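Local coordinates for protein diol-dehydratase (Roseburia inulinivorans, PDB 5I2A) that dehydrates 1,2-propanediol without B12, as a diol dehydratase of the glycyl radical enzyme family, probably through a radical on a glycine of its C-terminal part, at residues Gln47-Val50 against Met51-Arg55; Ala56-His59 against Ile60-Leu64; Tyr93-Leu96 against Glu97-Glu101; Glu115-Lys118 against Lys119-Ala123; Gln274-Gln277 against Ile278-Ser281. One frame throughout, in Å; residues are numbered along the deposited sequence. Where two conformers were deposited one is given.

Interaction 1 of 5, residues Gln47-Val50 against Met51-Arg55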
loop_
_atom_site.group_PDB
_atom_site.type_symbol
_atom_site.label_atom_id
_atom_site.label_comp_id
_atom_site.label_asym_id
_atom_site.label_seq_id
_atom_site.Cartn_x
_atom_site.Cartn_y
_atom_site.Cartn_z
ATOM N N GLN A 47 4.143 -9.815 -7.895
ATOM C CA GLN A 47 4.323 -10.243 -6.514
ATOM C C GLN A 47 4.297 -9.046 -5.553
ATOM O O GLN A 47 4.454 -7.912 -5.987
ATOM C CB GLN A 47 5.630 -11.013 -6.379
ATOM C CG GLN A 47 5.612 -12.372 -7.070
ATOM C CD GLN A 47 6.945 -13.092 -6.943
ATOM O OE1 GLN A 47 7.476 -13.240 -5.842
ATOM N NE2 GLN A 47 7.497 -13.527 -8.070
ATOM N N PRO A 48 4.086 -9.296 -4.247
ATOM C CA PRO A 48 4.060 -8.163 -3.317
ATOM C C PRO A 48 5.401 -7.438 -3.300
ATOM O O PRO A 48 6.446 -8.082 -3.437
ATOM C CB PRO A 48 3.785 -8.820 -1.958
ATOM C CG PRO A 48 3.225 -10.167 -2.281
ATOM C CD PRO A 48 3.893 -10.577 -3.545
ATOM N N VAL A 49 5.353 -6.124 -3.125
ATOM C CA VAL A 49 6.536 -5.276 -3.161
ATOM C C VAL A 49 7.673 -5.796 -2.277
ATOM O O VAL A 49 8.811 -5.889 -2.718
ATOM C CB VAL A 49 6.211 -3.837 -2.713
ATOM C CG1 VAL A 49 7.442 -2.972 -2.856
ATOM C CG2 VAL A 49 5.068 -3.262 -3.537
ATOM N N VAL A 50 7.364 -6.133 -1.033
ATOM C CA VAL A 50 8.429 -6.466 -0.113
ATOM C C VAL A 50 9.103 -7.784 -0.526
ATOM O O VAL A 50 10.298 -7.965 -0.304
ATOM C CB VAL A 50 7.926 -6.523 1.353
ATOM C CG1 VAL A 50 7.036 -7.741 1.608
ATOM C CG2 VAL A 50 9.108 -6.518 2.301
ATOM N N MET A 51 8.344 -8.689 -1.143
ATOM C CA MET A 51 8.914 -9.937 -1.646
ATOM C C MET A 51 9.808 -9.633 -2.846
ATOM O O MET A 51 10.886 -10.213 -2.999
ATOM C CB MET A 51 7.818 -10.939 -2.029
ATOM C CG MET A 51 8.356 -12.245 -2.625
ATOM S SD MET A 51 9.540 -13.108 -1.561
ATOM C CE MET A 51 8.532 -13.435 -0.110
ATOM N N ARG A 52 9.378 -8.698 -3.680
ATOM C CA ARG A 52 10.199 -8.304 -4.816
ATOM C C ARG A 52 11.523 -7.686 -4.347
ATOM O O ARG A 52 12.558 -7.929 -4.970
ATOM C CB ARG A 52 9.447 -7.335 -5.723
ATOM C CG ARG A 52 8.144 -7.933 -6.300
ATOM C CD ARG A 52 7.477 -6.973 -7.270
ATOM N NE ARG A 52 8.189 -6.875 -8.539
ATOM C CZ ARG A 52 8.000 -5.902 -9.426
ATOM N NH1 ARG A 52 7.139 -4.927 -9.173
ATOM N NH2 ARG A 52 8.676 -5.895 -10.564
ATOM N N LYS A 53 11.494 -6.912 -3.257
ATOM C CA LYS A 53 12.726 -6.295 -2.724
ATOM C C LYS A 53 13.686 -7.369 -2.200
ATOM O O LYS A 53 14.894 -7.285 -2.407
ATOM C CB LYS A 53 12.427 -5.298 -1.588
ATOM C CG LYS A 53 11.534 -4.119 -1.941
ATOM C CD LYS A 53 12.218 -3.129 -2.826
ATOM C CE LYS A 53 13.347 -2.435 -2.069
ATOM N NZ LYS A 53 14.158 -1.646 -3.002
ATOM N N ALA A 54 13.132 -8.363 -1.509
ATOM C CA ALA A 54 13.919 -9.469 -0.965
ATOM C C ALA A 54 14.577 -10.249 -2.087
ATOM O O ALA A 54 15.771 -10.543 -2.022
ATOM C CB ALA A 54 13.056 -10.391 -0.120
ATOM N N ARG A 55 13.798 -10.553 -3.123
ATOM C CA ARG A 55 14.302 -11.285 -4.273
ATOM C C ARG A 55 15.357 -10.474 -5.027
ATOM O O ARG A 55 16.315 -11.032 -5.522
ATOM C CB ARG A 55 13.160 -11.674 -5.223
ATOM C CG ARG A 55 12.228 -12.747 -4.657
ATOM C CD ARG A 55 12.918 -14.091 -4.551
ATOM N NE ARG A 55 11.996 -15.141 -4.119
ATOM C CZ ARG A 55 12.382 -16.292 -3.580
ATOM N NH1 ARG A 55 13.676 -16.537 -3.405
ATOM N NH2 ARG A 55 11.479 -17.194 -3.213
HETATM O O HOH W 1 9.332 -14.919 -5.147
#

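Interaction 2 of 5, residues Ala56-His59 against Ile60-Leu64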
loop_
_atom_site.group_PDB
_atom_site.type_symbol
_atom_site.label_atom_id
_atom_site.label_comp_id
_atom_site.label_asym_id
_atom_site.label_seq_id
_atom_site.Cartn_x
_atom_site.Cartn_y
_atom_site.Cartn_z
ATOM N N ALA A 56 15.177 -9.164 -5.117
ATOM C CA ALA A 56 16.167 -8.346 -5.798
ATOM C C ALA A 56 17.474 -8.294 -4.974
ATOM O O ALA A 56 18.554 -8.415 -5.523
ATOM C CB ALA A 56 15.623 -6.957 -6.065
ATOM N N PHE A 57 17.354 -8.150 -3.657
ATOM C CA PHE A 57 18.510 -8.151 -2.756
ATOM C C PHE A 57 19.229 -9.487 -2.905
ATOM O O PHE A 57 20.443 -9.540 -3.030
ATOM C CB PHE A 57 18.057 -7.913 -1.313
ATOM C CG PHE A 57 19.175 -7.742 -0.300
ATOM C CD1 PHE A 57 20.175 -6.801 -0.478
ATOM C CD2 PHE A 57 19.165 -8.483 0.879
ATOM C CE1 PHE A 57 21.166 -6.622 0.484
ATOM C CE2 PHE A 57 20.142 -8.302 1.850
ATOM C CZ PHE A 57 21.141 -7.368 1.651
ATOM N N GLU A 58 18.457 -10.566 -2.927
ATOM C CA GLU A 58 19.018 -11.887 -3.153
ATOM C C GLU A 58 19.754 -11.966 -4.496
ATOM O O GLU A 58 20.880 -12.445 -4.557
ATOM C CB GLU A 58 17.921 -12.939 -3.082
ATOM C CG GLU A 58 18.310 -14.333 -3.569
ATOM C CD GLU A 58 17.103 -15.263 -3.576
ATOM O OE1 GLU A 58 16.200 -15.036 -4.391
ATOM O OE2 GLU A 58 17.038 -16.185 -2.749
ATOM N N HIS A 59 19.127 -11.471 -5.555
ATOM C CA HIS A 59 19.711 -11.564 -6.883
ATOM C C HIS A 59 20.970 -10.709 -6.992
ATOM O O HIS A 59 21.931 -11.098 -7.649
ATOM C CB HIS A 59 18.707 -11.142 -7.943
ATOM C CG HIS A 59 19.110 -11.505 -9.337
ATOM N ND1 HIS A 59 19.285 -12.808 -9.744
ATOM C CD2 HIS A 59 19.337 -10.735 -10.426
ATOM C CE1 HIS A 59 19.619 -12.826 -11.022
ATOM N NE2 HIS A 59 19.651 -11.581 -11.459
ATOM N N ILE A 60 20.952 -9.542 -6.358
ATOM C CA ILE A 60 22.111 -8.669 -6.350
ATOM C C ILE A 60 23.274 -9.346 -5.607
ATOM O O ILE A 60 24.376 -9.395 -6.118
ATOM C CB ILE A 60 21.793 -7.294 -5.711
ATOM C CG1 ILE A 60 20.829 -6.501 -6.584
ATOM C CG2 ILE A 60 23.063 -6.491 -5.505
ATOM C CD1 ILE A 60 20.042 -5.462 -5.835
ATOM N N LEU A 61 23.029 -9.898 -4.425
ATOM C CA LEU A 61 24.129 -10.434 -3.642
ATOM C C LEU A 61 24.679 -11.730 -4.255
ATOM O O LEU A 61 25.846 -12.051 -4.071
ATOM C CB LEU A 61 23.708 -10.664 -2.188
ATOM C CG LEU A 61 23.426 -9.407 -1.350
ATOM C CD1 LEU A 61 23.192 -9.776 0.107
ATOM C CD2 LEU A 61 24.537 -8.371 -1.466
ATOM N N LYS A 62 23.849 -12.462 -4.993
ATOM C CA LYS A 62 24.312 -13.681 -5.649
ATOM C C LYS A 62 25.252 -13.363 -6.804
ATOM O O LYS A 62 26.187 -14.103 -7.052
ATOM C CB LYS A 62 23.138 -14.521 -6.160
ATOM C CG LYS A 62 22.582 -15.484 -5.130
ATOM C CD LYS A 62 21.203 -16.032 -5.516
ATOM C CE LYS A 62 21.225 -16.795 -6.837
ATOM N NZ LYS A 62 19.838 -17.111 -7.315
ATOM N N ASN A 63 25.024 -12.248 -7.489
ATOM C CA ASN A 63 25.699 -12.004 -8.764
ATOM C C ASN A 63 26.618 -10.798 -8.856
ATOM O O ASN A 63 27.378 -10.682 -9.810
ATOM C CB ASN A 63 24.650 -11.895 -9.880
ATOM C CG ASN A 63 23.852 -13.184 -10.040
ATOM O OD1 ASN A 63 24.367 -14.172 -10.538
ATOM N ND2 ASN A 63 22.603 -13.179 -9.594
ATOM N N LEU A 64 26.542 -9.893 -7.888
ATOM C CA LEU A 64 27.374 -8.703 -7.915
ATOM C C LEU A 64 28.859 -9.106 -7.920
ATOM O O LEU A 64 29.263 -9.949 -7.141
ATOM C CB LEU A 64 27.056 -7.816 -6.719
ATOM C CG LEU A 64 27.418 -6.340 -6.783
ATOM C CD1 LEU A 64 26.682 -5.635 -7.932
ATOM C CD2 LEU A 64 27.114 -5.677 -5.426
HETATM O O HOH W 2 18.539 -14.732 -8.033
#

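Interaction 3 of 5, residues Tyr93-Leu96 against Glu97-Glu101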
loop_
_atom_site.group_PDB
_atom_site.type_symbol
_atom_site.label_atom_id
_atom_site.label_comp_id
_atom_site.label_asym_id
_atom_site.label_seq_id
_atom_site.Cartn_x
_atom_site.Cartn_y
_atom_site.Cartn_z
ATOM N N TYR A 93 17.089 8.176 -11.082
ATOM C CA TYR A 93 18.200 7.980 -12.013
ATOM C C TYR A 93 18.311 9.071 -13.075
ATOM O O TYR A 93 19.358 9.209 -13.692
ATOM C CB TYR A 93 18.078 6.629 -12.710
ATOM C CG TYR A 93 16.894 6.571 -13.637
ATOM C CD1 TYR A 93 16.995 7.018 -14.954
ATOM C CD2 TYR A 93 15.666 6.088 -13.193
ATOM C CE1 TYR A 93 15.902 6.985 -15.815
ATOM C CE2 TYR A 93 14.561 6.046 -14.050
ATOM C CZ TYR A 93 14.690 6.495 -15.353
ATOM O OH TYR A 93 13.617 6.464 -16.203
ATOM N N GLU A 94 17.230 9.810 -13.330
ATOM C CA GLU A 94 17.271 10.794 -14.397
ATOM C C GLU A 94 18.374 11.827 -14.154
ATOM O O GLU A 94 18.994 12.276 -15.107
ATOM C CB GLU A 94 15.911 11.484 -14.577
ATOM C CG GLU A 94 14.912 10.595 -15.324
ATOM C CD GLU A 94 13.543 11.225 -15.530
ATOM O OE1 GLU A 94 13.354 12.407 -15.191
ATOM O OE2 GLU A 94 12.649 10.523 -16.041
ATOM N N TRP A 95 18.630 12.183 -12.890
ATOM C CA TRP A 95 19.690 13.156 -12.586
ATOM C C TRP A 95 21.043 12.648 -13.074
ATOM O O TRP A 95 21.878 13.418 -13.533
ATOM C CB TRP A 95 19.761 13.458 -11.077
ATOM C CG TRP A 95 20.140 12.261 -10.237
ATOM C CD1 TRP A 95 19.285 11.400 -9.611
ATOM C CD2 TRP A 95 21.463 11.786 -9.944
ATOM N NE1 TRP A 95 19.986 10.424 -8.950
ATOM C CE2 TRP A 95 21.325 10.639 -9.133
ATOM C CE3 TRP A 95 22.747 12.220 -10.282
ATOM C CZ2 TRP A 95 22.420 9.913 -8.668
ATOM C CZ3 TRP A 95 23.836 11.503 -9.814
ATOM C CH2 TRP A 95 23.669 10.368 -9.012
ATOM N N LEU A 96 21.253 11.344 -12.967
ATOM C CA LEU A 96 22.551 10.753 -13.258
ATOM C C LEU A 96 22.786 10.680 -14.763
ATOM O O LEU A 96 23.865 11.000 -15.242
ATOM C CB LEU A 96 22.659 9.365 -12.614
ATOM C CG LEU A 96 23.915 8.564 -12.959
ATOM C CD1 LEU A 96 25.188 9.360 -12.655
ATOM C CD2 LEU A 96 23.912 7.234 -12.227
ATOM N N GLU A 97 21.768 10.261 -15.502
ATOM C CA GLU A 97 21.848 10.254 -16.950
ATOM C C GLU A 97 22.115 11.656 -17.474
ATOM O O GLU A 97 22.866 11.811 -18.414
ATOM C CB GLU A 97 20.567 9.689 -17.564
ATOM C CG GLU A 97 20.358 8.231 -17.233
ATOM C CD GLU A 97 19.177 7.629 -17.973
ATOM O OE1 GLU A 97 18.509 8.363 -18.715
ATOM O OE2 GLU A 97 18.931 6.424 -17.813
ATOM N N ALA A 98 21.529 12.669 -16.837
ATOM C CA ALA A 98 21.729 14.056 -17.253
ATOM C C ALA A 98 23.151 14.547 -16.973
ATOM O O ALA A 98 23.566 15.569 -17.506
ATOM C CB ALA A 98 20.728 14.976 -16.566
ATOM N N GLU A 99 23.887 13.832 -16.131
ATOM C CA GLU A 99 25.249 14.238 -15.788
ATOM C C GLU A 99 26.309 13.327 -16.398
ATOM O O GLU A 99 27.469 13.401 -16.013
ATOM C CB GLU A 99 25.445 14.270 -14.262
ATOM C CG GLU A 99 24.696 15.382 -13.565
ATOM C CD GLU A 99 25.083 15.543 -12.095
ATOM O OE1 GLU A 99 26.295 15.511 -11.766
ATOM O OE2 GLU A 99 24.163 15.722 -11.275
ATOM N N PHE A 100 25.914 12.454 -17.319
ATOM C CA PHE A 100 26.871 11.507 -17.907
ATOM C C PHE A 100 28.154 12.169 -18.425
ATOM O O PHE A 100 29.239 11.629 -18.258
ATOM C CB PHE A 100 26.233 10.735 -19.063
ATOM C CG PHE A 100 25.471 9.508 -18.642
ATOM C CD1 PHE A 100 25.476 9.083 -17.325
ATOM C CD2 PHE A 100 24.750 8.774 -19.580
ATOM C CE1 PHE A 100 24.784 7.960 -16.945
ATOM C CE2 PHE A 100 24.058 7.660 -19.208
ATOM C CZ PHE A 100 24.074 7.244 -17.886
ATOM N N GLU A 101 28.018 13.327 -19.059
ATOM C CA GLU A 101 29.151 13.968 -19.718
ATOM C C GLU A 101 29.927 14.907 -18.794
ATOM O O GLU A 101 31.032 15.339 -19.134
ATOM C CB GLU A 101 28.673 14.738 -20.960
ATOM C CG GLU A 101 27.914 13.863 -21.951
ATOM C CD GLU A 101 28.667 12.580 -22.253
ATOM O OE1 GLU A 101 29.808 12.674 -22.741
ATOM O OE2 GLU A 101 28.136 11.482 -21.983
#

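Interaction 4 of 5, residues Glu115-Lys118 against Lys119-Ala123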
loop_
_atom_site.group_PDB
_atom_site.type_symbol
_atom_site.label_atom_id
_atom_site.label_comp_id
_atom_site.label_asym_id
_atom_site.label_seq_id
_atom_site.Cartn_x
_atom_site.Cartn_y
_atom_site.Cartn_z
ATOM N N GLU A 115 32.223 4.808 -21.025
ATOM C CA GLU A 115 31.219 4.826 -22.076
ATOM C C GLU A 115 30.364 3.580 -21.993
ATOM O O GLU A 115 29.165 3.642 -22.203
ATOM C CB GLU A 115 31.860 4.947 -23.470
ATOM C CG GLU A 115 32.533 6.294 -23.720
ATOM C CD GLU A 115 31.619 7.464 -23.415
ATOM O OE1 GLU A 115 31.964 8.281 -22.539
ATOM O OE2 GLU A 115 30.548 7.560 -24.039
ATOM N N GLU A 116 30.971 2.442 -21.677
ATOM C CA GLU A 116 30.197 1.213 -21.584
ATOM C C GLU A 116 29.252 1.252 -20.374
ATOM O O GLU A 116 28.133 0.741 -20.439
ATOM C CB GLU A 116 31.119 -0.003 -21.509
ATOM C CG GLU A 116 30.390 -1.338 -21.438
ATOM C CD GLU A 116 29.599 -1.668 -22.698
ATOM O OE1 GLU A 116 29.872 -1.075 -23.769
ATOM O OE2 GLU A 116 28.701 -2.533 -22.615
ATOM N N THR A 117 29.690 1.868 -19.279
ATOM C CA THR A 117 28.819 1.989 -18.107
ATOM C C THR A 117 27.618 2.878 -18.432
ATOM O O THR A 117 26.501 2.531 -18.091
ATOM C CB THR A 117 29.578 2.526 -16.885
ATOM O OG1 THR A 117 30.533 1.544 -16.474
ATOM C CG2 THR A 117 28.616 2.795 -15.701
ATOM N N LYS A 118 27.838 3.985 -19.137
ATOM C CA LYS A 118 26.727 4.822 -19.574
ATOM C C LYS A 118 25.690 4.013 -20.363
ATOM O O LYS A 118 24.488 4.108 -20.105
ATOM C CB LYS A 118 27.216 5.987 -20.427
ATOM C CG LYS A 118 28.105 7.002 -19.701
ATOM C CD LYS A 118 28.641 8.014 -20.706
ATOM C CE LYS A 118 29.714 8.929 -20.124
ATOM N NZ LYS A 118 30.158 9.931 -21.151
ATOM N N LYS A 119 26.158 3.216 -21.320
ATOM C CA LYS A 119 25.247 2.423 -22.142
ATOM C C LYS A 119 24.469 1.417 -21.309
ATOM O O LYS A 119 23.273 1.236 -21.508
ATOM C CB LYS A 119 26.000 1.699 -23.263
ATOM C CG LYS A 119 26.631 2.636 -24.290
ATOM C CD LYS A 119 25.792 3.907 -24.508
ATOM C CE LYS A 119 24.580 3.660 -25.421
ATOM N NZ LYS A 119 23.892 4.926 -25.819
ATOM N N ARG A 120 25.152 0.756 -20.384
ATOM C CA ARG A 120 24.489 -0.215 -19.537
ATOM C C ARG A 120 23.451 0.425 -18.609
ATOM O O ARG A 120 22.389 -0.143 -18.391
ATOM C CB ARG A 120 25.516 -0.979 -18.728
ATOM C CG ARG A 120 26.475 -1.758 -19.600
ATOM C CD ARG A 120 26.902 -3.018 -18.921
ATOM N NE ARG A 120 28.081 -2.835 -18.127
ATOM C CZ ARG A 120 28.348 -3.485 -17.005
ATOM N NH1 ARG A 120 27.490 -4.354 -16.495
ATOM N NH2 ARG A 120 29.489 -3.246 -16.387
ATOM N N LEU A 121 23.763 1.602 -18.074
ATOM C CA LEU A 121 22.825 2.302 -17.204
ATOM C C LEU A 121 21.593 2.737 -17.988
ATOM O O LEU A 121 20.484 2.648 -17.479
ATOM C CB LEU A 121 23.484 3.517 -16.527
ATOM C CG LEU A 121 24.482 3.182 -15.422
ATOM C CD1 LEU A 121 25.125 4.433 -14.822
ATOM C CD2 LEU A 121 23.813 2.342 -14.332
ATOM N N LEU A 122 21.785 3.179 -19.231
ATOM C CA LEU A 122 20.654 3.625 -20.040
ATOM C C LEU A 122 19.647 2.504 -20.225
ATOM O O LEU A 122 18.441 2.713 -20.089
ATOM C CB LEU A 122 21.111 4.137 -21.404
ATOM C CG LEU A 122 21.764 5.517 -21.410
ATOM C CD1 LEU A 122 22.280 5.864 -22.808
ATOM C CD2 LEU A 122 20.791 6.568 -20.927
ATOM N N ALA A 123 20.155 1.312 -20.517
ATOM C CA ALA A 123 19.304 0.161 -20.750
ATOM C C ALA A 123 18.619 -0.287 -19.466
ATOM O O ALA A 123 17.430 -0.589 -19.464
ATOM C CB ALA A 123 20.114 -0.996 -21.344
#

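Interaction 5 of 5, residues Gln274-Gln277 against Ile278-Ser281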
loop_
_atom_site.group_PDB
_atom_site.type_symbol
_atom_site.label_atom_id
_atom_site.label_comp_id
_atom_site.label_asym_id
_atom_site.label_seq_id
_atom_site.Cartn_x
_atom_site.Cartn_y
_atom_site.Cartn_z
ATOM N N GLN A 274 28.391 -3.335 5.187
ATOM C CA GLN A 274 28.447 -3.260 3.742
ATOM C C GLN A 274 27.097 -3.554 3.073
ATOM O O GLN A 274 26.628 -2.759 2.259
ATOM C CB GLN A 274 29.506 -4.223 3.192
ATOM C CG GLN A 274 29.687 -4.097 1.682
ATOM C CD GLN A 274 30.363 -5.318 1.056
ATOM O OE1 GLN A 274 30.673 -6.289 1.744
ATOM N NE2 GLN A 274 30.590 -5.264 -0.246
ATOM N N VAL A 275 26.470 -4.681 3.410
ATOM C CA VAL A 275 25.302 -5.094 2.631
ATOM C C VAL A 275 24.090 -4.193 2.887
ATOM O O VAL A 275 23.250 -4.049 2.012
ATOM C CB VAL A 275 24.895 -6.567 2.889
ATOM C CG1 VAL A 275 26.020 -7.510 2.472
ATOM C CG2 VAL A 275 24.453 -6.785 4.346
ATOM N N LEU A 276 24.016 -3.576 4.068
ATOM C CA LEU A 276 22.973 -2.593 4.342
ATOM C C LEU A 276 22.999 -1.508 3.271
ATOM O O LEU A 276 21.958 -1.000 2.880
ATOM C CB LEU A 276 23.137 -1.974 5.734
ATOM C CG LEU A 276 22.713 -2.856 6.915
ATOM C CD1 LEU A 276 23.148 -2.221 8.215
ATOM C CD2 LEU A 276 21.194 -3.104 6.916
ATOM N N GLN A 277 24.196 -1.184 2.785
ATOM C CA GLN A 277 24.370 -0.094 1.826
ATOM C C GLN A 277 24.359 -0.581 0.372
ATOM O O GLN A 277 24.446 0.211 -0.566
ATOM C CB GLN A 277 25.654 0.678 2.160
ATOM C CG GLN A 277 25.512 1.322 3.555
ATOM C CD GLN A 277 26.704 2.108 3.993
ATOM O OE1 GLN A 277 26.847 3.273 3.646
ATOM N NE2 GLN A 277 27.562 1.483 4.795
ATOM N N ILE A 278 24.226 -1.888 0.209
ATOM C CA ILE A 278 23.848 -2.478 -1.063
ATOM C C ILE A 278 22.311 -2.551 -1.143
ATOM O O ILE A 278 21.728 -2.228 -2.165
ATOM C CB ILE A 278 24.468 -3.886 -1.231
ATOM C CG1 ILE A 278 25.990 -3.785 -1.389
ATOM C CG2 ILE A 278 23.857 -4.629 -2.417
ATOM C CD1 ILE A 278 26.675 -5.153 -1.451
ATOM N N GLU A 279 21.674 -2.958 -0.048
ATOM C CA GLU A 279 20.217 -3.059 0.004
ATOM C C GLU A 279 19.574 -1.716 -0.297
ATOM O O GLU A 279 18.610 -1.645 -1.041
ATOM C CB GLU A 279 19.721 -3.565 1.373
ATOM C CG GLU A 279 18.205 -3.820 1.360
ATOM C CD GLU A 279 17.618 -4.222 2.712
ATOM O OE1 GLU A 279 18.126 -3.762 3.760
ATOM O OE2 GLU A 279 16.646 -5.015 2.700
ATOM N N SER A 280 20.133 -0.655 0.280
ATOM C CA SER A 280 19.657 0.702 0.050
ATOM C C SER A 280 20.818 1.691 0.018
ATOM O O SER A 280 21.837 1.467 0.658
ATOM C CB SER A 280 18.659 1.110 1.140
ATOM O OG SER A 280 18.340 2.476 1.028
ATOM N N SER A 281 20.649 2.791 -0.703
ATOM C CA SER A 281 21.667 3.847 -0.766
ATOM C C SER A 281 21.571 4.873 0.365
ATOM O O SER A 281 22.293 5.866 0.354
ATOM C CB SER A 281 21.588 4.583 -2.109
ATOM O OG SER A 281 20.258 4.975 -2.382
HETATM O O HOH W 3 19.446 -1.288 4.177
#

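Interaction 1 of 5, residues Gln47-Val50 against Met51-Arg55
Backbone hydrogen bonds tie Pro48 to Arg52 and open a helix. Arg52 N gives a bond of 3.0 Å to Pro48 O, and Met51 N adds a weak one to the same oxygen. Lys53 N to Val49 O and Ala54 N to Val50 O continue the ladder. Pro48 is thus the N-cap residue of helix 49-63.

Van der Waals contact is slight. Pro48 CD meets Met51 CB at 4.2 Å. The extended Gln47 chain packs its OE1 against Met51 CG, 3.5 Å away. The Met51 chain then bends at chi2 (56°) and chi3, so the thioether turns away.

Polar contact is made through a water. It donates to Gln47 OE1 at 2.6 Å and accepts from Arg55 NE at 2.9 Å, so it links the loop before the helix to its second turn. Arg55 NH1 also forms a salt bridge with Glu58. The Arg52 chain runs back past the carbonyls of Pro48 and Gln47, with CD 3.4 Å from Gln47 O. Its guanidinium is held by Phe41 O and Thr44 OG1. Tyr140 of the second subunit packs on Pro48.

Interaction 2 of 5, residues Ala56-His59 against Ile60-Leu64
The Phe57 ring carries Leu61 CD1 over one face, 3.8 Å from the centroid and 22° off the normal. This is a CH-pi contact one helical turn apart. The methyl is offset toward the rim and lies nearest CZ, at 3.5 Å. The His59 ring has Asn63 ND2 over one face, 3.2 Å above its plane, again toward the rim. A water lies at the edge of this ring, in its plane, 2.7 Å from ND1. The same water accepts from Lys62 NZ.

The Asn63 amide is turned 59° against the imidazole. Its ND2 donates to His59 O at 2.9 Å, in the carbonyl plane and on a lone pair. Asn63 CG lies anti to its carbonyl carbon (chi1 -62°), which folds the amide back over the preceding turn. The backbone bond from Asn63 N to that oxygen is weak, so the side chain strengthens the grip where helix 49-63 ends. The Glu58 and Lys62 chains run side by side, with CG and CD 3.9 Å apart.

Phe57 and Leu61 also meet Val217 of helix 200-233. His59 NE2 bonds to Glu39 of helix 32-43. With water at ND1 and Glu39 at NE2, both ring nitrogens have polar partners, which should fix the rotation of the imidazole. A carboxylate beside NE2 would tend to stabilise a positive charge there.

Interaction 3 of 5, residues Tyr93-Leu96 against Glu97-Glu101
Helix 94-97 is a single short turn that starts at Tyr93, its N-cap residue, and runs straight into a type I beta turn from Glu97 to Phe100. Glu97 N donates to Tyr93 O at 3.2 Å, almost straight at 168°. Tyr93 O also takes Leu96 N, so two bonds grip it.

Glu99 N bonds to Leu96 O at 3.0 Å, but from above the carbonyl plane, 68° out of it. This i to i+3 step leads the chain into the turn.

The Glu97 chain is extended and crosses the Tyr93 ring obliquely, with OE2 3.5 Å from CD1. Ring and carboxylate planes are 54° apart. Asp125 brings a second carboxylate close to OE2, which would probably raise one group's affinity for a proton. An alanine in place of Glu97 would remove the carboxylate and is likely to leave a gap beside the Tyr93 ring and Leu122 of helix 115-125.

Glu99 OE2 sits at the edge of the Trp95 indole, 3.9 Å from CE3. That carboxylate is held by Arg106 and by Ala332 N. Leu96 and Phe100 side chains cross at about a right angle, with CG and CE1 4.1 Å apart.

Interaction 4 of 5, residues Glu115-Lys118 against Lys119-Ala123
Thr117 CG2 stands anti to its backbone N, and Leu121 CG lies beside its own N (chi1 -73°). These torsions set the two side chains side by side, pointing the same way, with CG2 4.0 Å from Leu121 CD1.

Glu116 was modelled in two conformers. In one of them OE2 comes up to the Arg120 chain, 3.8 Å from CG, but this contact is doubtful. The Arg120 guanidinium has a firmer partner, since NH1 pairs with Glu35 in a salt bridge. Lys118 reaches out fully extended, and NZ meets Glu115 OE1 at 2.8 Å on the syn side of the carboxylate. A second carboxylate, Glu101, also binds this NZ, so the buried lysine is probably kept charged.

The backbone is regular alpha-helix. Leu121 N donates to Thr117 O at 2.9 Å, and Leu122 N to Lys118 O at 3.0 Å. Arg120 N bonds to Glu116 O in the same way. A glycine in place of Leu121 would probably open a gap between Thr117 CG2 and Leu96. Thr117 OG1 bonds to Ser114 OG just before the helix.

Helix 115-125 lies against helix 94-97, with Leu121 on Leu96 and Leu122 on Glu97, while Leu121 and Arg120 also touch Ala31, before helix 32-43.

Interaction 5 of 5, residues Gln274-Gln277 against Ile278-Ser281
Val275 O takes two backbone donors from the last turn of helix 262-279. Glu279 N makes the usual alpha-helical bond at 2.8 Å. Ile278 N comes at 3.0 Å from above the carbonyl plane, 72° out of it. Its other bond, to Gln274 O, is weak. The helix therefore tightens locally toward an i to i+3 pattern near its C-terminal end. Ser280 N still bonds to Leu276 O, but Ser280 itself leaves the helical conformation.

Side-chain contact between the two segments is light. The extended Gln274 chain brings NE2 to 4.1 Å from Ile278 CD1. Ile278 CG1 lies anti to its carbonyl carbon (chi1 -68°), back toward Gln274, and the extended chi2 carries CD1 on to the amide.

In the next shell, Thr78 holds Gln274 NE2. Gln273 O and Gln345 bind Gln277 NE2. The Glu279 carboxylate receives the backbone N-H groups of Phe526 and Glu527 at helix 525-529. Phe57 and Ile60 of helix 49-63 cover Val275 and Ile278. A water spans the last turn: it donates to Leu276 O at 2.8 Å and to Glu279 OE1 at the same distance.

In the fold
Interactions 1 and 2 are successive parts of helix 49-63, its capped start and its end. Interaction 1 reaches the second subunit, while interaction 2 turns apolar side chains inward. Interaction 5 is the buried contact of the set and meets interaction 2 directly: Phe57 CE1 packs on Glu279 CB at 3.5 Å, and Ile60 on Ile278. Interactions 3 and 4 form another touching pair, with centres about 11 Å apart. They join helix 94-97 and its turn to helix 115-125 through a salt bridge and the packing of Phe100 on Leu122. Both are partly buried, with charged side chains at their margins. In interaction 5 buried polar groups are bonded to backbone, side chains and water.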